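Superoxide reductase (Giardia intestinalis, PDB 4D7P) probably reduces superoxide to hydrogen peroxide at a mononuclear iron centre, as other members of the desulfoferrodoxin family do. Local coordinates at residues K16-K24 and A97-Y108. Numbering follows the deposited sequence.
Sequences KEKHVPEMK and AYCNLHGCWENY. With FE (Fe (III) ion), chain B.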
ATOM      1  N   LYS A  16      -8.152  27.304   7.077  1.00 68.20           N
ATOM      2  CA  LYS A  16      -8.162  27.696   5.668  1.00 74.83           C
ATOM      3  C   LYS A  16      -7.874  26.480   4.776  1.00 78.83           C
ATOM      4  O   LYS A  16      -8.567  26.254   3.779  1.00 83.16           O
ATOM      5  CB  LYS A  16      -7.141  28.817   5.404  1.00 78.14           C
ATOM      6  CG  LYS A  16      -7.688  30.019   4.609  1.00 87.51           C
ATOM      7  CD  LYS A  16      -6.670  31.167   4.520  1.00 94.65           C
ATOM      8  CE  LYS A  16      -7.181  32.342   3.681  1.00 99.05           C
ATOM      9  NZ  LYS A  16      -7.144  32.084   2.210  1.00101.18           N
ATOM     10  N   GLU A  17      -6.853  25.704   5.145  1.00 74.62           N
ATOM     11  CA  GLU A  17      -6.480  24.474   4.435  1.00 68.61           C
ATOM     12  C   GLU A  17      -7.237  23.280   5.037  1.00 64.01           C
ATOM     13  O   GLU A  17      -7.395  23.191   6.262  1.00 56.75           O
ATOM     14  CB  GLU A  17      -4.959  24.259   4.504  1.00 67.50           C
ATOM     15  CG  GLU A  17      -4.442  22.989   3.834  1.00 67.51           C
ATOM     16  CD  GLU A  17      -2.939  22.795   4.021  1.00 68.85           C
ATOM     17  OE1 GLU A  17      -2.158  23.646   3.542  1.00 66.87           O
ATOM     18  OE2 GLU A  17      -2.536  21.789   4.650  1.00 63.62           O
ATOM     19  N   LYS A  18      -7.717  22.372   4.184  1.00 62.33           N
ATOM     20  CA  LYS A  18      -8.599  21.305   4.652  1.00 55.70           C
ATOM     21  C   LYS A  18      -8.010  19.913   4.430  1.00 47.57           C
ATOM     22  O   LYS A  18      -7.521  19.582   3.347  1.00 41.12           O
ATOM     23  CB  LYS A  18      -9.971  21.406   3.972  1.00 59.03           C
ATOM     24  CG  LYS A  18     -10.598  22.802   4.004  1.00 64.72           C
ATOM     25  CD  LYS A  18     -10.927  23.278   5.424  1.00 65.14           C
ATOM     26  CE  LYS A  18     -11.603  24.654   5.399  1.00 64.35           C
ATOM     27  NZ  LYS A  18     -11.999  25.149   6.751  1.00 64.41           N
ATOM     28  N   HIS A  19      -8.063  19.103   5.479  1.00 46.46           N
ATOM     29  CA  HIS A  19      -7.526  17.750   5.453  1.00 36.86           C
ATOM     30  C   HIS A  19      -8.665  16.716   5.595  1.00 37.93           C
ATOM     31  O   HIS A  19      -8.494  15.546   5.265  1.00 41.00           O
ATOM     32  CB  HIS A  19      -6.497  17.542   6.580  1.00 36.31           C
ATOM     33  CG  HIS A  19      -5.178  18.242   6.387  1.00 35.89           C
ATOM     34  ND1 HIS A  19      -4.955  19.538   6.804  1.00 36.66           N
ATOM     35  CD2 HIS A  19      -3.989  17.797   5.910  1.00 40.18           C
ATOM     36  CE1 HIS A  19      -3.700  19.874   6.549  1.00 39.18           C
ATOM     37  NE2 HIS A  19      -3.087  18.831   6.018  1.00 30.88           N
ATOM     38  N   VAL A  20      -9.824  17.138   6.093  1.00 41.11           N
ATOM     39  CA  VAL A  20     -10.841  16.162   6.481  1.00 39.20           C
ATOM     40  C   VAL A  20     -11.460  15.437   5.292  1.00 39.86           C
ATOM     41  O   VAL A  20     -12.020  16.070   4.408  1.00 39.31           O
ATOM     42  CB  VAL A  20     -11.945  16.822   7.290  1.00 44.25           C
ATOM     43  CG1 VAL A  20     -13.006  15.781   7.667  1.00 36.86           C
ATOM     44  CG2 VAL A  20     -11.345  17.475   8.525  1.00 45.02           C
ATOM     45  N   PRO A  21     -11.361  14.097   5.270  1.00 40.40           N
ATOM     46  CA  PRO A  21     -11.877  13.339   4.121  1.00 35.27           C
ATOM     47  C   PRO A  21     -13.408  13.351   4.016  1.00 38.22           C
ATOM     48  O   PRO A  21     -14.081  12.596   4.724  1.00 40.77           O
ATOM     49  CB  PRO A  21     -11.352  11.915   4.375  1.00 36.36           C
ATOM     50  CG  PRO A  21     -11.150  11.841   5.852  1.00 34.91           C
ATOM     51  CD  PRO A  21     -10.726  13.223   6.276  1.00 37.97           C
ATOM     52  N   GLU A  22     -13.947  14.205   3.142  1.00 37.34           N
ATOM     53  CA  GLU A  22     -15.378  14.181   2.828  1.00 33.75           C
ATOM     54  C   GLU A  22     -15.786  12.806   2.319  1.00 35.93           C
ATOM     55  O   GLU A  22     -15.113  12.236   1.469  1.00 39.70           O
ATOM     56  CB  GLU A  22     -15.733  15.241   1.777  1.00 40.43           C
ATOM     57  CG  GLU A  22     -17.244  15.414   1.547  1.00 49.85           C
ATOM     58  CD  GLU A  22     -17.586  16.196   0.269  1.00 53.83           C
ATOM     59  OE1 GLU A  22     -17.123  15.798  -0.826  1.00 48.07           O
ATOM     60  OE2 GLU A  22     -18.338  17.196   0.354  1.00 53.58           O
ATOM     61  N   MET A  23     -16.885  12.277   2.843  1.00 35.52           N
ATOM     62  CA  MET A  23     -17.447  11.018   2.357  1.00 33.86           C
ATOM     63  C   MET A  23     -18.816  11.225   1.717  1.00 37.67           C
ATOM     64  O   MET A  23     -19.695  11.845   2.318  1.00 39.61           O
ATOM     65  CB  MET A  23     -17.578  10.011   3.502  1.00 34.58           C
ATOM     66  CG  MET A  23     -16.351   9.144   3.754  1.00 39.06           C
ATOM     67  SD  MET A  23     -16.639   8.020   5.137  1.00 43.90           S
ATOM     68  CE  MET A  23     -16.613   9.216   6.455  1.00 35.24           C
ATOM     69  N   LYS A  24     -18.999  10.717   0.503  1.00 33.95           N
ATOM     70  CA  LYS A  24     -20.329  10.663  -0.110  1.00 30.84           C
ATOM     71  C   LYS A  24     -20.720   9.204  -0.362  1.00 35.21           C
ATOM     72  O   LYS A  24     -19.967   8.460  -0.985  1.00 40.99           O
ATOM     73  CB  LYS A  24     -20.376  11.473  -1.411  1.00 34.20           C
ATOM     74  CG  LYS A  24     -20.032  12.961  -1.223  1.00 39.56           C
ATOM     75  CD  LYS A  24     -21.105  13.868  -1.809  1.00 45.34           C
ATOM     76  CE  LYS A  24     -20.961  15.301  -1.327  1.00 44.73           C
ATOM     77  NZ  LYS A  24     -22.161  15.756  -0.570  1.00 52.71           N
ATOM     78  N   ALA A  97      -7.424  10.337   6.539  1.00 31.26           N
ATOM     79  CA  ALA A  97      -6.452  10.885   5.599  1.00 27.93           C
ATOM     80  C   ALA A  97      -5.163  11.225   6.325  1.00 33.45           C
ATOM     81  O   ALA A  97      -5.201  11.780   7.419  1.00 32.21           O
ATOM     82  CB  ALA A  97      -7.016  12.122   4.903  1.00 30.58           C
ATOM     83  N   TYR A  98      -4.029  10.885   5.716  1.00 28.88           N
ATOM     84  CA  TYR A  98      -2.715  11.164   6.297  1.00 30.92           C
ATOM     85  C   TYR A  98      -1.958  12.188   5.463  1.00 34.07           C
ATOM     86  O   TYR A  98      -1.662  11.946   4.292  1.00 30.51           O
ATOM     87  CB  TYR A  98      -1.870   9.878   6.414  1.00 38.47           C
ATOM     88  CG  TYR A  98      -0.377  10.159   6.490  1.00 33.33           C
ATOM     89  CD1 TYR A  98       0.181  10.742   7.626  1.00 36.16           C
ATOM     90  CD2 TYR A  98       0.473   9.862   5.421  1.00 37.91           C
ATOM     91  CE1 TYR A  98       1.540  11.031   7.702  1.00 33.83           C
ATOM     92  CE2 TYR A  98       1.841  10.140   5.493  1.00 38.84           C
ATOM     93  CZ  TYR A  98       2.364  10.732   6.640  1.00 36.80           C
ATOM     94  OH  TYR A  98       3.714  11.026   6.736  1.00 34.95           O
ATOM     95  N   CYS A  99      -1.640  13.323   6.070  1.00 30.63           N
ATOM     96  CA  CYS A  99      -0.817  14.337   5.428  1.00 25.36           C
ATOM     97  C   CYS A  99       0.560  14.327   6.070  1.00 31.38           C
ATOM     98  O   CYS A  99       0.673  14.270   7.296  1.00 32.13           O
ATOM     99  CB  CYS A  99      -1.452  15.716   5.556  1.00 35.93           C
ATOM    100  SG  CYS A  99      -0.323  17.078   5.180  1.00 36.21           S
ATOM    101  N   ASN A 100       1.608  14.379   5.255  1.00 28.84           N
ATOM    102  CA  ASN A 100       2.955  14.252   5.806  1.00 32.08           C
ATOM    103  C   ASN A 100       3.258  15.393   6.764  1.00 36.39           C
ATOM    104  O   ASN A 100       3.883  15.191   7.798  1.00 41.12           O
ATOM    105  CB  ASN A 100       4.009  14.199   4.697  1.00 32.40           C
ATOM    106  CG  ASN A 100       4.133  15.517   3.947  1.00 37.80           C
ATOM    107  OD1 ASN A 100       3.133  16.096   3.518  1.00 31.22           O
ATOM    108  ND2 ASN A 100       5.360  15.998   3.795  1.00 35.72           N
ATOM    109  N   LEU A 101       2.785  16.593   6.449  1.00 37.38           N
ATOM    110  CA  LEU A 101       3.108  17.733   7.294  1.00 40.37           C
ATOM    111  C   LEU A 101       2.165  17.822   8.484  1.00 37.87           C
ATOM    112  O   LEU A 101       2.569  18.241   9.563  1.00 39.31           O
ATOM    113  CB  LEU A 101       3.066  19.036   6.492  1.00 38.17           C
ATOM    114  CG  LEU A 101       4.155  19.198   5.428  1.00 37.85           C
ATOM    115  CD1 LEU A 101       4.016  20.533   4.712  1.00 35.08           C
ATOM    116  CD2 LEU A 101       5.548  19.052   6.038  1.00 41.26           C
ATOM    117  N   HIS A 102       0.916  17.403   8.305  1.00 38.83           N
ATOM    118  CA  HIS A 102      -0.116  17.749   9.280  1.00 38.08           C
ATOM    119  C   HIS A 102      -0.817  16.582   9.951  1.00 42.76           C
ATOM    120  O   HIS A 102      -1.799  16.780  10.666  1.00 46.29           O
ATOM    121  CB  HIS A 102      -1.144  18.651   8.607  1.00 34.68           C
ATOM    122  CG  HIS A 102      -0.553  19.926   8.099  1.00 36.42           C
ATOM    123  ND1 HIS A 102      -0.787  20.403   6.830  1.00 34.06           N
ATOM    124  CD2 HIS A 102       0.293  20.810   8.686  1.00 40.91           C
ATOM    125  CE1 HIS A 102      -0.114  21.527   6.652  1.00 38.71           C
ATOM    126  NE2 HIS A 102       0.548  21.796   7.765  1.00 37.36           N
ATOM    127  N   GLY A 103      -0.312  15.375   9.736  1.00 40.32           N
ATOM    128  CA  GLY A 103      -0.811  14.219  10.458  1.00 40.54           C
ATOM    129  C   GLY A 103      -2.129  13.679   9.945  1.00 38.35           C
ATOM    130  O   GLY A 103      -2.532  13.968   8.812  1.00 35.29           O
ATOM    131  N   CYS A 104      -2.803  12.892  10.785  1.00 36.41           N
ATOM    132  CA  CYS A 104      -4.017  12.173  10.384  1.00 33.53           C
ATOM    133  C   CYS A 104      -5.282  12.958  10.663  1.00 37.95           C
ATOM    134  O   CYS A 104      -5.381  13.641  11.674  1.00 43.83           O
ATOM    135  CB  CYS A 104      -4.097  10.818  11.099  1.00 33.54           C
ATOM    136  SG  CYS A 104      -2.777   9.654  10.621  1.00 53.51           S
ATOM    137  N   TRP A 105      -6.253  12.861   9.761  1.00 36.10           N
ATOM    138  CA  TRP A 105      -7.535  13.538   9.942  1.00 34.51           C
ATOM    139  C   TRP A 105      -8.653  12.575   9.623  1.00 35.58           C
ATOM    140  O   TRP A 105      -8.671  11.973   8.551  1.00 36.38           O
ATOM    141  CB  TRP A 105      -7.616  14.775   9.059  1.00 41.05           C
ATOM    142  CG  TRP A 105      -6.607  15.799   9.425  1.00 49.76           C
ATOM    143  CD1 TRP A 105      -5.268  15.775   9.141  1.00 51.85           C
ATOM    144  CD2 TRP A 105      -6.842  17.007  10.147  1.00 44.80           C
ATOM    145  NE1 TRP A 105      -4.657  16.899   9.647  1.00 52.50           N
ATOM    146  CE2 TRP A 105      -5.603  17.673  10.272  1.00 45.49           C
ATOM    147  CE3 TRP A 105      -7.984  17.597  10.701  1.00 48.12           C
ATOM    148  CZ2 TRP A 105      -5.469  18.897  10.934  1.00 43.68           C
ATOM    149  CZ3 TRP A 105      -7.852  18.812  11.359  1.00 49.06           C
ATOM    150  CH2 TRP A 105      -6.604  19.449  11.468  1.00 45.11           C
ATOM    151  N   GLU A 106      -9.578  12.398  10.552  1.00 35.67           N
ATOM    152  CA  GLU A 106     -10.608  11.408  10.325  1.00 36.24           C
ATOM    153  C   GLU A 106     -12.000  12.009  10.200  1.00 40.47           C
ATOM    154  O   GLU A 106     -12.230  13.182  10.480  1.00 42.99           O
ATOM    155  CB  GLU A 106     -10.582  10.352  11.427  1.00 41.16           C
ATOM    156  CG  GLU A 106     -10.805  10.872  12.817  1.00 52.23           C
ATOM    157  CD  GLU A 106     -10.549   9.812  13.871  1.00 61.13           C
ATOM    158  OE1 GLU A 106      -9.939   8.771  13.537  1.00 58.61           O
ATOM    159  OE2 GLU A 106     -10.958  10.020  15.033  1.00 70.51           O
ATOM    160  N   ASN A 107     -12.924  11.182   9.737  1.00 40.03           N
ATOM    161  CA  ASN A 107     -14.305  11.583   9.562  1.00 40.80           C
ATOM    162  C   ASN A 107     -15.163  10.348   9.709  1.00 39.35           C
ATOM    163  O   ASN A 107     -14.940   9.347   9.032  1.00 38.42           O
ATOM    164  CB  ASN A 107     -14.525  12.248   8.200  1.00 39.85           C
ATOM    165  CG  ASN A 107     -15.939  12.780   8.037  1.00 46.28           C
ATOM    166  OD1 ASN A 107     -16.704  12.831   9.000  1.00 49.67           O
ATOM    167  ND2 ASN A 107     -16.291  13.181   6.821  1.00 41.85           N
ATOM    168  N   TYR A 108     -16.127  10.407  10.618  1.00 37.06           N
ATOM    169  CA  TYR A 108     -16.985   9.264  10.880  1.00 39.64           C
ATOM    170  C   TYR A 108     -18.351   9.494  10.284  1.00 48.43           C
ATOM    171  O   TYR A 108     -18.910  10.584  10.412  1.00 49.76           O
ATOM    172  CB  TYR A 108     -17.120   9.002  12.379  1.00 35.51           C
ATOM    173  CG  TYR A 108     -17.971   7.793  12.715  1.00 39.74           C
ATOM    174  CD1 TYR A 108     -17.502   6.506  12.477  1.00 39.61           C
ATOM    175  CD2 TYR A 108     -19.235   7.936  13.280  1.00 44.08           C
ATOM    176  CE1 TYR A 108     -18.267   5.391  12.790  1.00 44.87           C
ATOM    177  CE2 TYR A 108     -20.008   6.828  13.597  1.00 43.21           C
ATOM    178  CZ  TYR A 108     -19.520   5.558  13.348  1.00 51.99           C
ATOM    179  OH  TYR A 108     -20.279   4.447  13.656  1.00 58.37           O
TER
HETATM  180 FE    FE B 201      -1.400  19.178   4.930  1.00 37.83          FE
HETATM  181  O   HOH W   1     -18.589  14.133   4.746  1.00 52.68           O
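His19 and His102 reach one iron ion from the two segments, His19 through NE2 at 2.0 Å from the iron and His102 through ND1. Their rings meet rim to rim with planes at 87°, the metal holding the two nitrogens close. Cys99, its SG anti to the backbone N, brings the sulfur to 2.4 Å from the iron, in line with the edge of the His19 ring. The weak hydrogen bond from His102 N to Cys99 SG may temper its charge. His40 and His46 complete the four-histidine, one-cysteine centre characteristic of superoxide reductases, carried here on an immunoglobulin-like beta sandwich. Nearly opposite Cys99 SG, the extended Glu17 brings OE2 to 2.9 Å from the iron, a distant sixth partner beyond the bond lengths of His19 NE2 and Cys99 SG. Trp105 covers one face of the His19 ring in an offset stack, planes 11° apart, and His19 CB sits over the five-membered ring, 3.4 Å from its centroid. Trp105 NE1 hydrogen-bonds His102 O, which is tilted from the indole plane. Val20 CG2 touches the benzene side. Asn107 ND2 hydrogen-bonds Pro21 O, 3.1 Å away at 166° and in its amide plane; both donors stand above the carbonyl planes. A water links ND2 to Met23 N.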